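Oxidoreductase (Methanosarcina mazei, PDB 3KA7) binds flavin-adenine dinucleotide and is probably an oxidoreductase of the flavin-containing amine oxidoreductase family, its substrate not being established. Local coordinates at residues 87-92 / 301-306; 110-115 / 148-153. One frame throughout, in Å; residues are numbered along the deposited sequence.

Interaction 1: residues 87-92 / 301-306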
loop_
_atom_site.group_PDB
_atom_site.type_symbol
_atom_site.label_atom_id
_atom_site.label_comp_id
_atom_site.label_asym_id
_atom_site.label_seq_id
_atom_site.Cartn_x
_atom_site.Cartn_y
_atom_site.Cartn_z
ATOM N N ARG A 87 -7.015 -20.072 0.925
ATOM C CA ARG A 87 -8.067 -20.907 1.488
ATOM C C ARG A 87 -9.180 -21.142 0.470
ATOM O O ARG A 87 -9.772 -20.193 -0.059
ATOM C CB ARG A 87 -8.626 -20.253 2.753
ATOM C CG ARG A 87 -9.537 -21.148 3.555
ATOM C CD ARG A 87 -9.397 -20.883 5.056
ATOM N NE ARG A 87 -8.075 -21.255 5.551
ATOM C CZ ARG A 87 -7.672 -21.097 6.809
ATOM N NH1 ARG A 87 -8.493 -20.566 7.709
ATOM N NH2 ARG A 87 -6.451 -21.477 7.172
ATOM N N VAL A 88 -9.464 -22.414 0.194
ATOM C CA VAL A 88 -10.442 -22.757 -0.825
ATOM C C VAL A 88 -11.453 -23.757 -0.269
ATOM O O VAL A 88 -11.209 -24.386 0.761
ATOM C CB VAL A 88 -9.763 -23.338 -2.091
ATOM C CG1 VAL A 88 -8.831 -22.307 -2.711
ATOM C CG2 VAL A 88 -9.004 -24.625 -1.760
ATOM N N PRO A 89 -12.598 -23.894 -0.934
ATOM C CA PRO A 89 -13.559 -24.862 -0.441
ATOM C C PRO A 89 -13.022 -26.281 -0.584
ATOM O O PRO A 89 -12.157 -26.549 -1.429
ATOM C CB PRO A 89 -14.772 -24.639 -1.345
ATOM C CG PRO A 89 -14.629 -23.227 -1.819
ATOM C CD PRO A 89 -13.156 -23.066 -2.014
ATOM N N LEU A 90 -13.535 -27.174 0.255
ATOM C CA LEU A 90 -13.099 -28.561 0.272
ATOM C C LEU A 90 -13.357 -29.222 -1.076
ATOM O O LEU A 90 -12.491 -29.908 -1.611
ATOM C CB LEU A 90 -13.830 -29.306 1.382
ATOM C CG LEU A 90 -13.130 -30.454 2.110
ATOM C CD1 LEU A 90 -11.645 -30.199 2.311
ATOM C CD2 LEU A 90 -13.823 -30.681 3.438
ATOM N N LYS A 91 -14.544 -28.993 -1.627
ATOM C CA LYS A 91 -14.926 -29.593 -2.897
ATOM C C LYS A 91 -15.134 -28.522 -3.950
ATOM O O LYS A 91 -15.786 -27.518 -3.694
ATOM C CB LYS A 91 -16.222 -30.395 -2.738
ATOM C CG LYS A 91 -16.690 -31.075 -4.021
ATOM C CD LYS A 91 -18.046 -31.741 -3.834
ATOM C CE LYS A 91 -19.112 -30.710 -3.480
ATOM N NZ LYS A 91 -20.488 -31.253 -3.669
ATOM N N LYS A 92 -14.584 -28.732 -5.140
ATOM C CA LYS A 92 -14.869 -27.837 -6.256
ATOM C C LYS A 92 -16.378 -27.835 -6.523
ATOM O O LYS A 92 -17.005 -28.890 -6.625
ATOM C CB LYS A 92 -14.111 -28.273 -7.507
ATOM C CG LYS A 92 -14.083 -27.211 -8.597
ATOM C CD LYS A 92 -14.156 -27.834 -9.979
ATOM C CE LYS A 92 -15.584 -28.275 -10.286
ATOM N NZ LYS A 92 -15.704 -29.035 -11.565
ATOM N N THR A 301 -8.224 -15.305 0.896
ATOM C CA THR A 301 -9.503 -15.954 1.178
ATOM C C THR A 301 -10.534 -15.629 0.089
ATOM O O THR A 301 -11.401 -14.773 0.272
ATOM C CB THR A 301 -10.055 -15.512 2.555
ATOM O OG1 THR A 301 -10.160 -14.078 2.591
ATOM C CG2 THR A 301 -9.124 -15.965 3.703
ATOM N N PRO A 302 -10.444 -16.316 -1.059
ATOM C CA PRO A 302 -11.239 -15.909 -2.217
ATOM C C PRO A 302 -12.736 -16.199 -2.135
ATOM O O PRO A 302 -13.502 -15.619 -2.912
ATOM C CB PRO A 302 -10.604 -16.664 -3.404
ATOM C CG PRO A 302 -9.589 -17.571 -2.854
ATOM C CD PRO A 302 -9.404 -17.306 -1.372
ATOM N N TYR A 303 -13.159 -17.062 -1.210
ATOM C CA TYR A 303 -14.567 -17.478 -1.171
ATOM C C TYR A 303 -15.330 -16.905 0.023
ATOM O O TYR A 303 -15.847 -17.648 0.865
ATOM C CB TYR A 303 -14.679 -19.014 -1.241
ATOM C CG TYR A 303 -14.270 -19.509 -2.608
ATOM C CD1 TYR A 303 -15.219 -19.745 -3.588
ATOM C CD2 TYR A 303 -12.923 -19.680 -2.930
ATOM C CE1 TYR A 303 -14.851 -20.166 -4.866
ATOM C CE2 TYR A 303 -12.534 -20.105 -4.211
ATOM C CZ TYR A 303 -13.507 -20.336 -5.170
ATOM O OH TYR A 303 -13.143 -20.750 -6.433
ATOM N N THR A 304 -15.388 -15.578 0.076
ATOM C CA THR A 304 -16.014 -14.842 1.160
ATOM C C THR A 304 -16.966 -13.810 0.571
ATOM O O THR A 304 -17.011 -13.612 -0.653
ATOM C CB THR A 304 -14.967 -14.041 1.907
ATOM O OG1 THR A 304 -14.323 -13.164 0.972
ATOM C CG2 THR A 304 -13.913 -14.978 2.535
ATOM N N ARG A 305 -17.694 -13.123 1.450
ATOM C CA ARG A 305 -18.512 -11.974 1.047
ATOM C C ARG A 305 -17.638 -10.764 0.729
ATOM O O ARG A 305 -17.866 -10.076 -0.266
ATOM C CB ARG A 305 -19.464 -11.570 2.173
ATOM C CG ARG A 305 -20.439 -12.653 2.615
ATOM C CD ARG A 305 -20.905 -12.395 4.041
ATOM N NE ARG A 305 -21.758 -13.477 4.521
ATOM C CZ ARG A 305 -21.299 -14.642 4.964
ATOM N NH1 ARG A 305 -19.993 -14.881 5.007
ATOM N NH2 ARG A 305 -22.149 -15.573 5.369
ATOM N N ARG A 306 -16.640 -10.513 1.578
ATOM C CA ARG A 306 -15.839 -9.283 1.491
ATOM C C ARG A 306 -14.347 -9.457 1.804
ATOM O O ARG A 306 -13.506 -8.854 1.139
ATOM C CB ARG A 306 -16.413 -8.204 2.409
ATOM C CG ARG A 306 -17.714 -7.615 1.916
ATOM C CD ARG A 306 -17.441 -6.808 0.672
ATOM N NE ARG A 306 -18.626 -6.491 -0.113
ATOM C CZ ARG A 306 -19.713 -5.922 0.370
ATOM N NH1 ARG A 306 -19.753 -5.600 1.655
ATOM N NH2 ARG A 306 -20.749 -5.653 -0.426
#

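Interaction 2: residues 110-115 / 148-153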
loop_
_atom_site.group_PDB
_atom_site.type_symbol
_atom_site.label_atom_id
_atom_site.label_comp_id
_atom_site.label_asym_id
_atom_site.label_seq_id
_atom_site.Cartn_x
_atom_site.Cartn_y
_atom_site.Cartn_z
ATOM N N PRO A 110 -2.632 -22.926 -9.978
ATOM C CA PRO A 110 -3.157 -23.649 -11.142
ATOM C C PRO A 110 -3.547 -25.090 -10.824
ATOM O O PRO A 110 -4.269 -25.715 -11.606
ATOM C CB PRO A 110 -1.989 -23.619 -12.142
ATOM C CG PRO A 110 -1.059 -22.511 -11.636
ATOM C CD PRO A 110 -1.212 -22.578 -10.138
ATOM N N SER A 111 -3.085 -25.613 -9.688
ATOM C CA SER A 111 -3.349 -27.012 -9.330
ATOM C C SER A 111 -4.834 -27.345 -9.206
ATOM O O SER A 111 -5.212 -28.525 -9.266
ATOM C CB SER A 111 -2.647 -27.378 -8.027
ATOM O OG SER A 111 -3.270 -26.714 -6.939
ATOM N N LEU A 112 -5.675 -26.323 -9.055
ATOM C CA LEU A 112 -7.108 -26.529 -8.861
ATOM C C LEU A 112 -7.862 -26.527 -10.182
ATOM O O LEU A 112 -9.075 -26.743 -10.222
ATOM C CB LEU A 112 -7.694 -25.469 -7.925
ATOM C CG LEU A 112 -7.135 -25.446 -6.501
ATOM C CD1 LEU A 112 -7.940 -24.475 -5.654
ATOM C CD2 LEU A 112 -7.153 -26.842 -5.877
ATOM N N LEU A 113 -7.131 -26.288 -11.263
ATOM C CA LEU A 113 -7.711 -26.270 -12.604
ATOM C C LEU A 113 -7.664 -27.664 -13.230
ATOM O O LEU A 113 -6.915 -28.523 -12.776
ATOM C CB LEU A 113 -6.910 -25.315 -13.487
ATOM C CG LEU A 113 -6.914 -23.822 -13.141
ATOM C CD1 LEU A 113 -5.843 -23.097 -13.967
ATOM C CD2 LEU A 113 -8.265 -23.237 -13.420
ATOM N N SER A 114 -8.459 -27.870 -14.278
ATOM C CA SER A 114 -8.339 -29.069 -15.115
ATOM C C SER A 114 -6.924 -29.177 -15.684
ATOM O O SER A 114 -6.185 -28.190 -15.726
ATOM C CB SER A 114 -9.328 -28.982 -16.265
ATOM O OG SER A 114 -8.945 -27.936 -17.141
ATOM N N TYR A 115 -6.535 -30.368 -16.131
ATOM C CA TYR A 115 -5.211 -30.534 -16.721
ATOM C C TYR A 115 -5.023 -29.580 -17.899
ATOM O O TYR A 115 -3.991 -28.920 -18.022
ATOM C CB TYR A 115 -5.019 -31.967 -17.212
ATOM C CG TYR A 115 -3.600 -32.247 -17.612
ATOM C CD1 TYR A 115 -2.653 -32.571 -16.655
ATOM C CD2 TYR A 115 -3.203 -32.184 -18.943
ATOM C CE1 TYR A 115 -1.354 -32.840 -17.002
ATOM C CE2 TYR A 115 -1.890 -32.444 -19.301
ATOM C CZ TYR A 115 -0.977 -32.766 -18.320
ATOM O OH TYR A 115 0.335 -33.040 -18.643
ATOM N N ASP A 148 -12.943 -21.355 -16.178
ATOM C CA ASP A 148 -13.072 -21.729 -14.763
ATOM C C ASP A 148 -13.151 -20.499 -13.843
ATOM O O ASP A 148 -12.223 -19.689 -13.777
ATOM C CB ASP A 148 -11.899 -22.628 -14.360
ATOM C CG ASP A 148 -12.108 -23.330 -13.013
ATOM O OD1 ASP A 148 -12.853 -22.824 -12.137
ATOM O OD2 ASP A 148 -11.488 -24.392 -12.825
ATOM N N GLU A 149 -14.266 -20.372 -13.129
ATOM C CA GLU A 149 -14.472 -19.245 -12.229
ATOM C C GLU A 149 -13.414 -19.135 -11.120
ATOM O O GLU A 149 -13.232 -18.051 -10.555
ATOM C CB GLU A 149 -15.874 -19.306 -11.611
ATOM C CG GLU A 149 -16.185 -18.135 -10.680
ATOM C CD GLU A 149 -17.512 -18.284 -9.942
ATOM O OE1 GLU A 149 -17.754 -19.356 -9.328
ATOM O OE2 GLU A 149 -18.306 -17.315 -9.963
ATOM N N TRP A 150 -12.733 -20.238 -10.802
ATOM C CA TRP A 150 -11.652 -20.226 -9.802
ATOM C C TRP A 150 -10.651 -19.099 -10.037
ATOM O O TRP A 150 -10.251 -18.402 -9.104
ATOM C CB TRP A 150 -10.918 -21.573 -9.770
ATOM C CG TRP A 150 -9.494 -21.549 -9.208
ATOM C CD1 TRP A 150 -8.355 -21.974 -9.843
ATOM C CD2 TRP A 150 -9.074 -21.087 -7.913
ATOM N NE1 TRP A 150 -7.261 -21.799 -9.032
ATOM C CE2 TRP A 150 -7.675 -21.264 -7.838
ATOM C CE3 TRP A 150 -9.747 -20.534 -6.815
ATOM C CZ2 TRP A 150 -6.933 -20.908 -6.709
ATOM C CZ3 TRP A 150 -9.008 -20.185 -5.690
ATOM C CH2 TRP A 150 -7.618 -20.378 -5.646
ATOM N N LEU A 151 -10.236 -18.911 -11.282
ATOM C CA LEU A 151 -9.230 -17.895 -11.529
ATOM C C LEU A 151 -9.752 -16.485 -11.236
ATOM O O LEU A 151 -8.971 -15.624 -10.819
ATOM C CB LEU A 151 -8.662 -17.985 -12.951
ATOM C CG LEU A 151 -7.865 -19.246 -13.272
ATOM C CD1 LEU A 151 -7.226 -19.075 -14.668
ATOM C CD2 LEU A 151 -6.811 -19.514 -12.197
ATOM N N ILE A 152 -11.047 -16.242 -11.450
ATOM C CA ILE A 152 -11.629 -14.920 -11.146
ATOM C C ILE A 152 -11.739 -14.703 -9.636
ATOM O O ILE A 152 -11.415 -13.625 -9.134
ATOM C CB ILE A 152 -12.994 -14.684 -11.834
ATOM C CG1 ILE A 152 -12.830 -14.744 -13.362
ATOM C CG2 ILE A 152 -13.552 -13.321 -11.457
ATOM C CD1 ILE A 152 -11.753 -13.811 -13.884
ATOM N N LYS A 153 -12.175 -15.731 -8.910
ATOM C CA LYS A 153 -12.209 -15.636 -7.442
ATOM C C LYS A 153 -10.807 -15.375 -6.894
ATOM O O LYS A 153 -10.616 -14.529 -6.008
ATOM C CB LYS A 153 -12.757 -16.925 -6.819
ATOM C CG LYS A 153 -14.096 -17.333 -7.372
ATOM C CD LYS A 153 -15.141 -16.300 -7.082
ATOM C CE LYS A 153 -15.659 -16.434 -5.671
ATOM N NZ LYS A 153 -16.840 -15.540 -5.443
HETATM O O HOH W 1 -11.507 -25.587 -10.559
HETATM O O HOH W 2 -10.330 -25.809 -14.968
#

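Interaction 1: residues 87-92 / 301-306
Pro89 lays the edge of its ring over one face of Tyr303, with CD 3.7 Å from the centroid of the aromatic ring and 20° off its normal, a CH-pi contact. The two side chains cross at about a right angle, and Pro89 CD comes closest to Tyr303 CD2, at 3.5 Å, while Pro89 CG sits above the CG and CD1 side of the same ring. Proline suits this place because its CD hydrogens, next to the ring nitrogen, are slightly polarised and meet the pi cloud well. Tyr303 reaches it with CG anti to its own carbonyl carbon (chi1 -69°), which carries the ring to the strand. One residue earlier, Pro302 CD rests 3.2 Å from Arg87 O, and that carbonyl also lies at the edge of the tyrosine ring, near its plane. Thr301 adds a looser methyl contact, its CG2 4.4 Å from Arg87 CB.

The second shell fixes both backbones. Tyr97 OH is hydrogen-bonded both to Arg87 O and to Tyr303 N, so one phenol bridges strand 85-89 and the 301-306 loop, while Arg87 turns its guanidinium away to a salt bridge with Asp103. Strand 85-89 also pairs with strand 298-300. The Tyr303 ring packs further on Trp150 and Lys153 of helix 149-163. Cut back to an alanine, Tyr303 would probably leave Pro89 CD without a ring face to rest on and open a gap toward that helix. With no direct polar bond between the segments, their cohesion rests on CH-pi and van der Waals packing, and Tyr97 satisfies the buried Arg87 carbonyl.

Interaction 2: residues 110-115 / 148-153
Leu112 and Leu113 both set CG anti to their own carbonyl carbon (chi1 -62° and -65°), whereas Trp150 holds CG anti to its backbone N (chi1 157°), and the two leucines thereby meet different parts of one indole. Leu112 CD1 lies over a face, 3.9 Å from the centroid of the six-membered ring of Trp150, in a CH-pi contact. Leu113 CD2 comes instead to the indole edge, in its plane, 3.8 Å from Trp150 CD1; it also packs 4.0 Å from Leu151 CG and makes a van der Waals contact of 3.5 Å with Asp148 OD2. Leucine suits both places: a methyl on a short branch can lie over the ring face or fit between indole edge, Leu151 and Asp148.

Asp148 supplies the polar side. Its OD1 accepts from Trp150 N at 2.9 Å, approached from above the carboxylate plane, while OD2 takes bonds from two waters. One of these waters also donates to Leu112 O, 2.7 Å away; the other accepts from Ser114 N at 2.9 Å. Trp150 NE1 bonds to Phe109 O, which helps to fix the rotation of the indole.

Asp148 is a classic N-cap of helix 149-163, accepting the amide two residues on; Ser114 caps helix 115-127, its OG bonded to Asp117 N, three residues on. Two N-capped helix starts are thus joined by a leucine-tryptophan cluster and a water-bridged carboxylate, away from the flavin site.

Interactions 1 and 2 are neighbours, their centres about 12 Å apart, and along the chain interaction 2 is nested inside the loop closed by interaction 1. They meet chiefly through Trp150 and Lys153: Trp150 CE3 is 3.4 Å from Tyr303 OH and Trp150 CZ3 is 3.7 Å from Val88 CG1, while Pro302 CB packs 3.4 Å from Lys153 O and Tyr303 OH lies 3.7 Å from Lys153 CG. Leu112 also touches Val88, so the two contacts form one continuous packed region. In interaction 1 the side chain of Thr301 is about 10 Å from that of the FAD-binding Phe54; interaction 2 lies away from the known FAD-binding residues.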